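Local structure of multifunctional non-homologous end joining DNA repair protein LigD (Mycobacterium tuberculosis, 2IRX) at residues R54-N59 and Q108-V113; V115-F120 and S232-S237; L137-D142 and L182-D187; G167-P172 and L287-A292. The protein probably works with Ku to repair DNA double-strand breaks by end joining, processing, filling and ligating the ends, its polymerase domain forming this chain. All blocks are in the same frame, centred on the assembly; numbering follows the deposited sequence.

Interaction 1. Residues R54-N59 and Q108-V113; sequences RKRWPN and QAALEV. With GTP (guanosine-5'-triphosphate), chain C.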
# COMPACT_ATOMS: atom_id res chain seq x y z
N ARG A 54 -7.36 -8.42 -1.70
CA ARG A 54 -6.35 -9.32 -2.27
C ARG A 54 -6.36 -9.19 -3.80
O ARG A 54 -7.37 -9.55 -4.48
CB ARG A 54 -6.62 -10.79 -1.87
CG ARG A 54 -6.43 -11.17 -0.38
CD ARG A 54 -7.66 -10.84 0.51
NE ARG A 54 -8.84 -11.57 0.06
CZ ARG A 54 -10.08 -11.09 0.05
NH1 ARG A 54 -10.31 -9.84 0.47
NH2 ARG A 54 -11.10 -11.85 -0.38
N LYS A 55 -5.27 -8.69 -4.36
CA LYS A 55 -5.08 -8.82 -5.80
C LYS A 55 -4.32 -10.13 -6.10
O LYS A 55 -3.12 -10.29 -5.77
CB LYS A 55 -4.39 -7.60 -6.40
CG LYS A 55 -4.62 -7.45 -7.91
CD LYS A 55 -4.18 -6.07 -8.41
CE LYS A 55 -4.33 -5.98 -9.95
NZ LYS A 55 -3.99 -4.58 -10.47
N ARG A 56 -5.04 -11.05 -6.75
CA ARG A 56 -4.57 -12.41 -6.95
C ARG A 56 -4.18 -12.72 -8.39
O ARG A 56 -4.84 -12.29 -9.34
CB ARG A 56 -5.61 -13.44 -6.46
CG ARG A 56 -6.01 -13.22 -4.95
CD ARG A 56 -7.18 -14.16 -4.59
NE ARG A 56 -6.82 -15.57 -4.75
CZ ARG A 56 -7.70 -16.58 -4.79
NH1 ARG A 56 -9.02 -16.36 -4.70
NH2 ARG A 56 -7.24 -17.83 -4.93
N TRP A 57 -3.08 -13.46 -8.53
CA TRP A 57 -2.62 -13.99 -9.81
C TRP A 57 -2.44 -15.51 -9.66
O TRP A 57 -1.31 -16.00 -9.51
CB TRP A 57 -1.26 -13.36 -10.16
CG TRP A 57 -1.27 -11.96 -10.74
CD1 TRP A 57 -1.17 -11.63 -12.08
CD2 TRP A 57 -1.28 -10.71 -10.02
NE1 TRP A 57 -1.14 -10.25 -12.23
CE2 TRP A 57 -1.21 -9.67 -10.99
CE3 TRP A 57 -1.37 -10.37 -8.66
CZ2 TRP A 57 -1.22 -8.30 -10.64
CZ3 TRP A 57 -1.38 -8.99 -8.31
CH2 TRP A 57 -1.31 -7.99 -9.30
N PRO A 58 -3.55 -16.28 -9.67
CA PRO A 58 -3.47 -17.72 -9.39
C PRO A 58 -2.52 -18.50 -10.33
O PRO A 58 -1.97 -19.54 -9.95
CB PRO A 58 -4.91 -18.22 -9.62
CG PRO A 58 -5.80 -16.97 -9.51
CD PRO A 58 -4.93 -15.82 -9.97
N ASN A 59 -2.36 -18.01 -11.56
CA ASN A 59 -1.45 -18.61 -12.52
C ASN A 59 -0.23 -17.72 -12.85
O ASN A 59 0.38 -17.84 -13.91
CB ASN A 59 -2.23 -19.01 -13.80
CG ASN A 59 -1.96 -20.45 -14.21
OD1 ASN A 59 -1.26 -21.18 -13.51
ND2 ASN A 59 -2.50 -20.85 -15.33
N GLN A 108 -3.17 -18.21 -1.34
CA GLN A 108 -4.14 -17.63 -2.25
C GLN A 108 -3.50 -17.01 -3.51
O GLN A 108 -4.21 -16.52 -4.41
CB GLN A 108 -4.91 -16.54 -1.49
CG GLN A 108 -5.87 -17.09 -0.42
CD GLN A 108 -7.14 -17.69 -1.01
OE1 GLN A 108 -7.38 -18.90 -0.91
NE2 GLN A 108 -7.97 -16.84 -1.58
N ALA A 109 -2.16 -16.97 -3.56
CA ALA A 109 -1.46 -16.22 -4.62
C ALA A 109 -1.91 -14.76 -4.68
O ALA A 109 -2.03 -14.17 -5.77
CB ALA A 109 -1.64 -16.89 -5.98
N ALA A 110 -2.19 -14.20 -3.50
CA ALA A 110 -2.56 -12.81 -3.34
C ALA A 110 -1.27 -12.04 -3.28
O ALA A 110 -0.79 -11.67 -2.19
CB ALA A 110 -3.36 -12.61 -2.04
N LEU A 111 -0.65 -11.84 -4.46
CA LEU A 111 0.64 -11.17 -4.53
C LEU A 111 0.58 -9.79 -3.88
O LEU A 111 1.53 -9.38 -3.21
CB LEU A 111 1.10 -11.02 -5.99
CG LEU A 111 1.32 -12.35 -6.74
CD1 LEU A 111 1.85 -12.10 -8.17
CD2 LEU A 111 2.29 -13.31 -5.98
N GLU A 112 -0.53 -9.08 -4.11
CA GLU A 112 -0.69 -7.73 -3.56
C GLU A 112 -1.80 -7.69 -2.52
O GLU A 112 -2.90 -8.26 -2.71
CB GLU A 112 -0.98 -6.70 -4.67
CG GLU A 112 0.05 -6.72 -5.82
CD GLU A 112 -0.09 -5.58 -6.79
OE1 GLU A 112 -1.13 -4.88 -6.75
OE2 GLU A 112 0.86 -5.36 -7.59
N VAL A 113 -1.50 -7.00 -1.43
CA VAL A 113 -2.47 -6.75 -0.37
C VAL A 113 -2.71 -5.23 -0.37
O VAL A 113 -1.76 -4.43 -0.25
CB VAL A 113 -1.93 -7.21 1.02
CG1 VAL A 113 -2.93 -6.81 2.13
CG2 VAL A 113 -1.62 -8.74 1.02
PG GTP C . 2.35 2.62 -9.78
O1G GTP C . 3.59 3.04 -9.10
O2G GTP C . 1.44 3.79 -10.05
O3G GTP C . 2.63 1.81 -11.02
O3B GTP C . 1.67 1.57 -8.74
PB GTP C . 0.43 1.79 -7.75
O1B GTP C . 0.38 3.18 -7.20
O2B GTP C . 0.53 0.82 -6.64
O3A GTP C . -0.81 1.63 -8.73
PA GTP C . -1.91 0.48 -8.93
O1A GTP C . -1.40 -0.86 -8.48
O2A GTP C . -2.27 0.56 -10.40
O5' GTP C . -3.13 0.96 -8.02
C5' GTP C . -3.75 2.24 -8.17
C4' GTP C . -5.08 2.25 -7.41
O4' GTP C . -5.98 1.23 -7.84
C3' GTP C . -4.90 2.01 -5.92
O3' GTP C . -5.94 2.73 -5.31
C2' GTP C . -5.14 0.51 -5.75
O2' GTP C . -5.55 0.03 -4.48
C1' GTP C . -6.19 0.24 -6.81
N9 GTP C . -6.10 -1.00 -7.59
C8 GTP C . -4.99 -1.69 -8.01
N7 GTP C . -5.42 -2.72 -8.77
C5 GTP C . -6.77 -2.66 -8.87
C6 GTP C . -7.71 -3.45 -9.54
O6 GTP C . -7.36 -4.44 -10.20
N1 GTP C . -9.06 -3.11 -9.47
C2 GTP C . -9.48 -2.01 -8.74
N2 GTP C . -10.79 -1.71 -8.66
N3 GTP C . -8.54 -1.23 -8.06
C4 GTP C . -7.21 -1.57 -8.14
O HOH W 1 -8.33 -13.97 -1.27
O HOH W 2 -1.58 -3.48 -9.06
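R56 reaches the backbone of Q108: NE gives a hydrogen bond of 2.8 Å to Q108 O, received on a carbonyl lone pair and lying in the guanidinium plane. With the chain bent at chi3 (62°), one guanidinium face lies under Q108 NE2, 3.2 Å from R56 CZ, the planes 34° apart. A water accepting from R54 NE and Q108 NE2 adds a second polar link.

Backbone bonds pair the segments as antiparallel strands. K55 N donates to E112 O (2.9 Å), the return bond is weak, and L111 and E112 both face K55 in a classic beta bulge; W57 N then bonds A109 O (3.0 Å).

Apolar contact comes from the W57 ring, whose CE3 meets L111 CD1 at 3.7 Å.

Toward the nucleotide, K55 extends alongside E112 and bonds GTP N7 from NZ (2.9 Å), consistent with its inferred role in binding substrate. One water links K55 NZ, E112 OE1 and GTP O1A. H114 and R247 hold the E112 carboxylate.

Strands 53-56 and 112-115 are the middle pair of a four-stranded antiparallel sheet; E68 of strand 66-68 salt-bridges R54 and R56, and helix 99-107 packs on R54 and A110.

Interaction 2. Residues V115-F120 and S232-S237; sequences VPQWRF and SQNSGS. With GTP (guanosine-5'-triphosphate), chain C.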
# COMPACT_ATOMS: atom_id res chain seq x y z
N VAL A 115 -5.08 -1.94 1.16
CA VAL A 115 -5.86 -1.52 2.35
C VAL A 115 -6.23 -0.02 2.28
O VAL A 115 -5.51 0.78 1.61
CB VAL A 115 -5.11 -1.82 3.70
CG1 VAL A 115 -4.90 -3.33 3.92
CG2 VAL A 115 -3.75 -1.07 3.75
N PRO A 116 -7.31 0.36 3.00
CA PRO A 116 -7.64 1.78 3.11
C PRO A 116 -6.80 2.43 4.22
O PRO A 116 -6.06 1.73 4.95
CB PRO A 116 -9.14 1.77 3.48
CG PRO A 116 -9.31 0.56 4.31
CD PRO A 116 -8.30 -0.49 3.71
N GLN A 117 -6.94 3.75 4.38
CA GLN A 117 -6.14 4.46 5.35
C GLN A 117 -6.81 4.60 6.72
O GLN A 117 -6.25 5.23 7.63
CB GLN A 117 -5.73 5.83 4.79
CG GLN A 117 -5.05 5.74 3.38
CD GLN A 117 -4.03 4.64 3.32
OE1 GLN A 117 -4.14 3.71 2.50
NE2 GLN A 117 -3.02 4.73 4.18
N TRP A 118 -8.01 4.01 6.86
CA TRP A 118 -8.72 3.94 8.14
C TRP A 118 -8.67 2.53 8.70
O TRP A 118 -8.49 1.57 7.94
CB TRP A 118 -10.19 4.35 7.99
CG TRP A 118 -10.98 3.63 6.89
CD1 TRP A 118 -11.21 4.08 5.62
CD2 TRP A 118 -11.66 2.35 6.98
NE1 TRP A 118 -11.95 3.16 4.91
CE2 TRP A 118 -12.27 2.11 5.72
CE3 TRP A 118 -11.81 1.38 8.00
CZ2 TRP A 118 -13.01 0.93 5.45
CZ3 TRP A 118 -12.55 0.22 7.73
CH2 TRP A 118 -13.14 0.01 6.48
N ARG A 119 -8.84 2.43 10.02
CA ARG A 119 -9.01 1.14 10.70
C ARG A 119 -10.44 0.95 11.22
O ARG A 119 -11.12 1.92 11.57
CB ARG A 119 -8.02 1.00 11.86
CG ARG A 119 -6.55 1.07 11.45
CD ARG A 119 -5.64 1.16 12.68
NE ARG A 119 -5.76 -0.05 13.47
CZ ARG A 119 -4.75 -0.69 14.06
NH1 ARG A 119 -3.51 -0.21 13.96
NH2 ARG A 119 -4.99 -1.82 14.73
N PHE A 120 -10.88 -0.31 11.27
CA PHE A 120 -12.09 -0.67 12.05
C PHE A 120 -11.97 -0.27 13.52
O PHE A 120 -10.90 -0.39 14.12
CB PHE A 120 -12.41 -2.17 11.95
CG PHE A 120 -12.89 -2.61 10.59
CD1 PHE A 120 -14.18 -2.26 10.14
CD2 PHE A 120 -12.06 -3.38 9.76
CE1 PHE A 120 -14.65 -2.66 8.88
CE2 PHE A 120 -12.52 -3.80 8.48
CZ PHE A 120 -13.81 -3.43 8.03
N SER A 232 -6.69 11.21 -3.88
CA SER A 232 -8.04 10.68 -3.76
C SER A 232 -8.12 9.34 -3.02
O SER A 232 -9.23 8.94 -2.65
CB SER A 232 -8.73 10.58 -5.13
OG SER A 232 -8.15 9.53 -5.91
N GLN A 233 -6.98 8.67 -2.80
CA GLN A 233 -7.00 7.36 -2.14
C GLN A 233 -7.16 7.53 -0.64
O GLN A 233 -7.24 6.56 0.10
CB GLN A 233 -5.78 6.52 -2.50
CG GLN A 233 -5.84 5.96 -3.91
CD GLN A 233 -4.48 5.64 -4.50
OE1 GLN A 233 -3.66 4.98 -3.86
NE2 GLN A 233 -4.24 6.06 -5.75
N ASN A 234 -7.25 8.79 -0.20
CA ASN A 234 -7.73 9.06 1.17
C ASN A 234 -9.22 8.89 1.35
O ASN A 234 -9.72 8.92 2.49
CB ASN A 234 -7.29 10.44 1.62
CG ASN A 234 -5.80 10.56 1.69
OD1 ASN A 234 -5.15 10.02 2.61
ND2 ASN A 234 -5.24 11.21 0.68
N SER A 235 -9.94 8.75 0.25
CA SER A 235 -11.36 8.46 0.32
C SER A 235 -11.59 7.13 1.05
O SER A 235 -10.85 6.18 0.86
CB SER A 235 -11.98 8.41 -1.08
OG SER A 235 -13.25 7.79 -1.02
N GLY A 236 -12.65 7.07 1.88
CA GLY A 236 -12.96 5.87 2.65
C GLY A 236 -13.22 4.64 1.80
O GLY A 236 -13.05 3.52 2.26
N SER A 237 -13.65 4.85 0.55
CA SER A 237 -13.98 3.76 -0.35
C SER A 237 -12.80 3.34 -1.25
O SER A 237 -12.93 2.43 -2.07
CB SER A 237 -15.19 4.14 -1.22
OG SER A 237 -14.88 5.28 -1.99
PG GTP C . 2.35 2.62 -9.78
O1G GTP C . 3.59 3.04 -9.10
O2G GTP C . 1.44 3.79 -10.05
O3G GTP C . 2.63 1.81 -11.02
O3B GTP C . 1.67 1.57 -8.74
PB GTP C . 0.43 1.79 -7.75
O1B GTP C . 0.38 3.18 -7.20
O2B GTP C . 0.53 0.82 -6.64
O3A GTP C . -0.81 1.63 -8.73
PA GTP C . -1.91 0.48 -8.93
O1A GTP C . -1.40 -0.86 -8.48
O2A GTP C . -2.27 0.56 -10.40
O5' GTP C . -3.13 0.96 -8.02
C5' GTP C . -3.75 2.24 -8.17
C4' GTP C . -5.08 2.25 -7.41
O4' GTP C . -5.98 1.23 -7.84
C3' GTP C . -4.90 2.01 -5.92
O3' GTP C . -5.94 2.73 -5.31
C2' GTP C . -5.14 0.51 -5.75
O2' GTP C . -5.55 0.03 -4.48
C1' GTP C . -6.19 0.24 -6.81
N9 GTP C . -6.10 -1.00 -7.59
C8 GTP C . -4.99 -1.69 -8.01
N7 GTP C . -5.42 -2.72 -8.77
C5 GTP C . -6.77 -2.66 -8.87
C6 GTP C . -7.71 -3.45 -9.54
O6 GTP C . -7.36 -4.44 -10.20
N1 GTP C . -9.06 -3.11 -9.47
C2 GTP C . -9.48 -2.01 -8.74
N2 GTP C . -10.79 -1.71 -8.66
N3 GTP C . -8.54 -1.23 -8.06
C4 GTP C . -7.21 -1.57 -8.14
O HOH W 3 -8.85 5.03 2.59
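W118 joins the two segments through its indole N-H: NE1 donates to G236 O over 2.9 Å, nearly straight at 169°. The acceptor lies in the ring plane, at the edge, and the donor falls on a lone pair of the carbonyl, so both partners are well oriented. Chi1 of 52° puts W118 CG between the backbone N and the carbonyl carbon, the crowded position. P116 CG on one ring face, offset toward the rim, and F120, whose ring centre lies under W118 CZ3, pack against the indole while its N-H edge meets G236 O.

Q117 makes a looser contact, its CG 4.0 Å from Q233 O. Beside it a water accepts from Q117 N and lies 2.9 Å from S235 O, to which it can donate, bridging the two backbones.

Q233 serves the nucleotide instead. Its chain runs extended beyond CG (chi2 156°), bringing CD to 3.4 Å from GTP O3', while D140, D230 and T240 hold the amide. N234, next along the 3-10 segment 232-234, turns its ND2 back to W231 O and V138 O.

The loop 232-237 belongs to the stretch thought to contact target DNA, and the contact of Q233 with the sugar is consistent with its inferred role in substrate binding, at the sugar end of the polymerase nucleotide pocket.

Interaction 3. Residues L137-D142 and L182-D187; sequences LVFDLD and LYTPLD. With MN (manganese (II) ion), chain B; GTP (guanosine-5'-triphosphate), chain C.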
# COMPACT_ATOMS: atom_id res chain seq x y z
N LEU A 137 -2.50 9.80 6.29
CA LEU A 137 -2.74 10.26 4.91
C LEU A 137 -1.85 9.45 3.96
O LEU A 137 -0.73 9.04 4.32
CB LEU A 137 -2.37 11.74 4.72
CG LEU A 137 -2.92 12.82 5.64
CD1 LEU A 137 -2.13 14.12 5.43
CD2 LEU A 137 -4.39 13.01 5.38
N VAL A 138 -2.34 9.24 2.75
CA VAL A 138 -1.51 8.69 1.68
C VAL A 138 -1.56 9.58 0.42
O VAL A 138 -2.61 10.12 0.06
CB VAL A 138 -1.89 7.20 1.32
CG1 VAL A 138 -3.27 7.10 0.63
CG2 VAL A 138 -0.80 6.53 0.41
N PHE A 139 -0.41 9.66 -0.25
CA PHE A 139 -0.29 10.31 -1.55
C PHE A 139 0.32 9.31 -2.50
O PHE A 139 1.33 8.65 -2.20
CB PHE A 139 0.59 11.56 -1.46
CG PHE A 139 0.02 12.65 -0.59
CD1 PHE A 139 -0.75 13.68 -1.14
CD2 PHE A 139 0.27 12.65 0.78
CE1 PHE A 139 -1.31 14.70 -0.32
CE2 PHE A 139 -0.25 13.67 1.62
CZ PHE A 139 -1.04 14.69 1.06
N ASP A 140 -0.31 9.18 -3.65
CA ASP A 140 0.09 8.26 -4.69
C ASP A 140 0.68 9.13 -5.82
O ASP A 140 -0.03 9.86 -6.51
CB ASP A 140 -1.14 7.44 -5.12
CG ASP A 140 -0.85 6.46 -6.26
OD1 ASP A 140 0.32 6.26 -6.62
OD2 ASP A 140 -1.82 5.84 -6.79
N LEU A 141 2.00 9.06 -5.99
CA LEU A 141 2.67 9.89 -7.00
C LEU A 141 2.97 9.05 -8.25
O LEU A 141 3.78 8.11 -8.18
CB LEU A 141 3.99 10.46 -6.45
CG LEU A 141 3.97 11.74 -5.58
CD1 LEU A 141 3.04 11.63 -4.38
CD2 LEU A 141 5.38 12.14 -5.14
N ASP A 142 2.36 9.45 -9.37
CA ASP A 142 2.51 8.79 -10.67
C ASP A 142 3.27 9.66 -11.66
O ASP A 142 2.86 10.77 -11.94
CB ASP A 142 1.12 8.52 -11.27
CG ASP A 142 0.35 7.48 -10.48
OD1 ASP A 142 0.99 6.80 -9.67
OD2 ASP A 142 -0.87 7.37 -10.65
N LEU A 182 3.60 8.12 -0.39
CA LEU A 182 3.98 8.85 0.81
C LEU A 182 2.93 8.67 1.89
O LEU A 182 1.72 8.77 1.63
CB LEU A 182 4.17 10.35 0.51
CG LEU A 182 5.00 10.72 -0.72
CD1 LEU A 182 4.87 12.24 -1.00
CD2 LEU A 182 6.44 10.24 -0.60
N TYR A 183 3.39 8.43 3.12
CA TYR A 183 2.49 8.23 4.26
C TYR A 183 2.78 9.21 5.36
O TYR A 183 3.96 9.44 5.68
CB TYR A 183 2.64 6.81 4.82
CG TYR A 183 2.07 5.72 3.91
CD1 TYR A 183 0.70 5.37 3.97
CD2 TYR A 183 2.89 5.05 2.98
CE1 TYR A 183 0.17 4.37 3.14
CE2 TYR A 183 2.39 4.04 2.15
CZ TYR A 183 1.03 3.70 2.23
OH TYR A 183 0.53 2.75 1.40
N THR A 184 1.73 9.79 5.94
CA THR A 184 1.93 10.66 7.10
C THR A 184 0.94 10.26 8.19
O THR A 184 -0.27 10.24 7.94
CB THR A 184 1.97 12.21 6.76
OG1 THR A 184 1.09 12.98 7.59
CG2 THR A 184 1.81 12.50 5.30
N PRO A 185 1.46 9.87 9.38
CA PRO A 185 0.61 9.47 10.50
C PRO A 185 -0.16 10.67 11.04
O PRO A 185 0.39 11.77 11.11
CB PRO A 185 1.61 8.95 11.55
CG PRO A 185 2.91 9.60 11.22
CD PRO A 185 2.90 9.80 9.72
N LEU A 186 -1.44 10.45 11.36
CA LEU A 186 -2.29 11.48 11.94
C LEU A 186 -2.39 11.21 13.44
O LEU A 186 -2.86 10.15 13.87
CB LEU A 186 -3.68 11.50 11.29
CG LEU A 186 -3.73 11.83 9.80
CD1 LEU A 186 -5.09 11.47 9.22
CD2 LEU A 186 -3.39 13.30 9.55
N ASP A 187 -1.93 12.18 14.22
CA ASP A 187 -1.88 12.08 15.68
C ASP A 187 -3.28 12.10 16.29
O ASP A 187 -3.58 11.32 17.20
CB ASP A 187 -1.04 13.22 16.26
CG ASP A 187 0.45 13.08 15.93
OD1 ASP A 187 0.96 11.93 15.87
OD2 ASP A 187 1.11 14.14 15.76
MN MN B . 0.65 5.06 -8.44
PG GTP C . 2.35 2.62 -9.78
O1G GTP C . 3.59 3.04 -9.10
O2G GTP C . 1.44 3.79 -10.05
O3G GTP C . 2.63 1.81 -11.02
O3B GTP C . 1.67 1.57 -8.74
PB GTP C . 0.43 1.79 -7.75
O1B GTP C . 0.38 3.18 -7.20
O2B GTP C . 0.53 0.82 -6.64
O3A GTP C . -0.81 1.63 -8.73
PA GTP C . -1.91 0.48 -8.93
O1A GTP C . -1.40 -0.86 -8.48
O2A GTP C . -2.27 0.56 -10.40
O5' GTP C . -3.13 0.96 -8.02
C5' GTP C . -3.75 2.24 -8.17
C4' GTP C . -5.08 2.25 -7.41
O4' GTP C . -5.98 1.23 -7.84
C3' GTP C . -4.90 2.01 -5.92
O3' GTP C . -5.94 2.73 -5.31
C2' GTP C . -5.14 0.51 -5.75
O2' GTP C . -5.55 0.03 -4.48
C1' GTP C . -6.19 0.24 -6.81
N9 GTP C . -6.10 -1.00 -7.59
C8 GTP C . -4.99 -1.69 -8.01
N7 GTP C . -5.42 -2.72 -8.77
C5 GTP C . -6.77 -2.66 -8.87
C6 GTP C . -7.71 -3.45 -9.54
O6 GTP C . -7.36 -4.44 -10.20
N1 GTP C . -9.06 -3.11 -9.47
C2 GTP C . -9.48 -2.01 -8.74
N2 GTP C . -10.79 -1.71 -8.66
N3 GTP C . -8.54 -1.23 -8.06
C4 GTP C . -7.21 -1.57 -8.14
O HOH W 4 -1.33 5.01 -9.31
O HOH W 5 2.97 5.36 -7.56
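The Y183 ring carries V138 CG2 over one face, 3.6 Å above its plane and offset toward the rim, a CH-pi contact with CG2 4.0 Å from the ring centroid. Chi1 of V138 (69°) sets CG2 anti to the backbone N, where it meets the ring as the two side chains run alongside each other. The F139 ring receives T184 CG2 and L182 O at its edge, near its plane.

On the face shared by L137, F139, L182 and T184 the contacts are mostly apolar. L141 CD1 meets L182 CD1 at 3.9 Å, and L137 CG meets L186 CD2 at 4.0 Å, these last two side chains crossing at about a right angle. Helices 149-164 and 192-209 cover this face.

Four regular backbone bonds hold the strands antiparallel (170°), two for the pair L137-T184 and two for F139-L182. V138-Y183 between them is a non-hydrogen-bonded pair.

Beyond the pairing, D140 OD1 and D142 OD1 each bind manganese at 2.2 Å. GTP O2G and O1B and two waters complete six ligands; one water also lies within hydrogen-bonding distance of D140 OD2 and D142 OD2, the other bonds L141 O and GTP O1G.

Two aspartates separated by one residue (a DxD pattern) on a central strand, binding the manganese that in turn holds the triphosphate, form the acidic metal site characteristic of the archaeo-eukaryotic primase-polymerase fold.

Interaction 4. Residues G167-P172 and L287-A292; sequences GLVTFP and LERLDA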
# COMPACT_ATOMS: atom_id res chain seq x y z
N GLY A 167 3.43 20.55 10.91
CA GLY A 167 3.98 19.68 11.95
C GLY A 167 3.76 18.19 11.69
O GLY A 167 3.91 17.38 12.61
N LEU A 168 3.41 17.83 10.46
CA LEU A 168 3.24 16.42 10.07
C LEU A 168 4.52 15.82 9.46
O LEU A 168 5.24 16.50 8.73
CB LEU A 168 2.04 16.23 9.12
CG LEU A 168 0.65 16.62 9.65
CD1 LEU A 168 -0.40 16.50 8.56
CD2 LEU A 168 0.24 15.81 10.89
N VAL A 169 4.79 14.57 9.81
CA VAL A 169 5.95 13.82 9.31
C VAL A 169 5.51 12.95 8.13
O VAL A 169 4.39 12.43 8.13
CB VAL A 169 6.60 12.93 10.43
CG1 VAL A 169 5.62 11.92 10.99
CG2 VAL A 169 7.83 12.19 9.91
N THR A 170 6.40 12.79 7.15
CA THR A 170 6.09 12.03 5.94
C THR A 170 7.18 10.97 5.69
O THR A 170 8.38 11.26 5.81
CB THR A 170 5.97 12.99 4.73
OG1 THR A 170 5.07 14.05 5.07
CG2 THR A 170 5.45 12.27 3.50
N PHE A 171 6.72 9.75 5.37
CA PHE A 171 7.58 8.59 5.10
C PHE A 171 7.44 8.23 3.63
O PHE A 171 6.31 8.08 3.16
CB PHE A 171 7.11 7.40 5.94
CG PHE A 171 7.27 7.60 7.41
CD1 PHE A 171 8.46 7.24 8.05
CD2 PHE A 171 6.25 8.18 8.16
CE1 PHE A 171 8.61 7.43 9.43
CE2 PHE A 171 6.39 8.38 9.54
CZ PHE A 171 7.58 8.01 10.17
N PRO A 172 8.58 8.09 2.90
CA PRO A 172 8.51 7.69 1.49
C PRO A 172 8.61 6.18 1.28
O PRO A 172 9.35 5.48 2.00
CB PRO A 172 9.75 8.35 0.88
CG PRO A 172 10.78 8.35 2.02
CD PRO A 172 9.97 8.35 3.34
N LEU A 287 9.19 2.31 8.75
CA LEU A 287 7.84 2.83 9.06
C LEU A 287 7.34 2.58 10.49
O LEU A 287 6.14 2.69 10.76
CB LEU A 287 6.80 2.25 8.08
CG LEU A 287 6.93 2.54 6.58
CD1 LEU A 287 5.75 1.94 5.80
CD2 LEU A 287 7.00 4.05 6.38
N GLU A 288 8.25 2.23 11.40
CA GLU A 288 7.89 1.89 12.79
C GLU A 288 6.98 2.95 13.48
O GLU A 288 6.13 2.61 14.30
CB GLU A 288 9.17 1.73 13.60
CG GLU A 288 9.09 0.81 14.80
CD GLU A 288 10.30 0.94 15.69
OE1 GLU A 288 10.89 2.05 15.76
OE2 GLU A 288 10.67 -0.06 16.35
N ARG A 289 7.17 4.22 13.13
CA ARG A 289 6.40 5.31 13.75
C ARG A 289 5.07 5.62 13.05
O ARG A 289 4.30 6.46 13.52
CB ARG A 289 7.26 6.58 13.86
CG ARG A 289 8.35 6.51 14.91
CD ARG A 289 9.33 7.71 14.79
NE ARG A 289 10.04 7.67 13.50
CZ ARG A 289 10.30 8.72 12.72
NH1 ARG A 289 9.91 9.95 13.07
NH2 ARG A 289 10.95 8.53 11.58
N LEU A 290 4.77 4.91 11.95
CA LEU A 290 3.57 5.20 11.15
C LEU A 290 2.29 4.72 11.83
O LEU A 290 1.29 5.43 11.81
CB LEU A 290 3.68 4.57 9.77
CG LEU A 290 3.08 5.21 8.51
CD1 LEU A 290 2.66 4.12 7.52
CD2 LEU A 290 1.97 6.19 8.72
N ASP A 291 2.34 3.54 12.42
CA ASP A 291 1.14 2.96 13.05
C ASP A 291 1.34 2.62 14.53
O ASP A 291 0.63 1.78 15.09
CB ASP A 291 0.69 1.71 12.27
CG ASP A 291 0.12 2.05 10.90
OD1 ASP A 291 -1.00 2.60 10.82
OD2 ASP A 291 0.78 1.76 9.89
N ALA A 292 2.32 3.27 15.15
CA ALA A 292 2.65 3.05 16.56
C ALA A 292 1.54 3.53 17.51
O ALA A 292 0.94 4.59 17.32
CB ALA A 292 3.97 3.74 16.90
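F171 CA and L287 CA stay 7.0 Å apart and no backbone hydrogen bond joins the segments, L290 N bonding back to L287 O within its own turn, so side chains alone make the contact.

F171 carries it. The CB of F171 points toward 287-292, and with CG anti to the carbonyl carbon (chi1 -65°) the ring lies among three partners. L287 slides past it in the opposite direction and presses CD2 to 3.4 Å from F171 CB, a close apolar contact that continues onto CG at 3.7 Å. More distantly, L290 CG approaches F171 CD2 at 4.4 Å.

R289 comes from the solvent side. Its chain bends at chi3 (-63°) and lays one face of the guanidinium on the tip of the phenyl: F171 CZ is 3.7 Å above the guanidinium plane, offset toward the rim. NH2 comes to 3.4 Å from F171 CE1. The planes stand 68° apart, so the two groups are not stacked. V169 CG2 lies farther along, 4.4 Å from R289 NH1.

F171 thus meets two buried leucines and the guanidinium of an exposed arginine. D291, just beyond, salt-bridges R50 and R136.

This is plain packing of the end of the modelled chain, after helix 273-283, against strand 171-174 of the mixed sheet in the polymerase domain, away from the nucleotide.

Interactions 1, 2 and 3 all reach GTP, each from a different part of the fold: interaction 1 at the base, interaction 2 at the sugar and interaction 3 at the phosphates and manganese. Interactions 1 and 3 are strand pairings in separate sheets, about 24 Å apart between centres. Interactions 2 and 3 touch through the 3-10 segment 232-234 meeting strand 129-143. Interaction 4 adjoins interaction 3, where F171 N bonds Y183 O between neighbouring strands. All four are largely buried, but interaction 4 includes two exposed residues, V169 and R289, and relies on side-chain packing, whereas interaction 2 rests on one indole bond and a water.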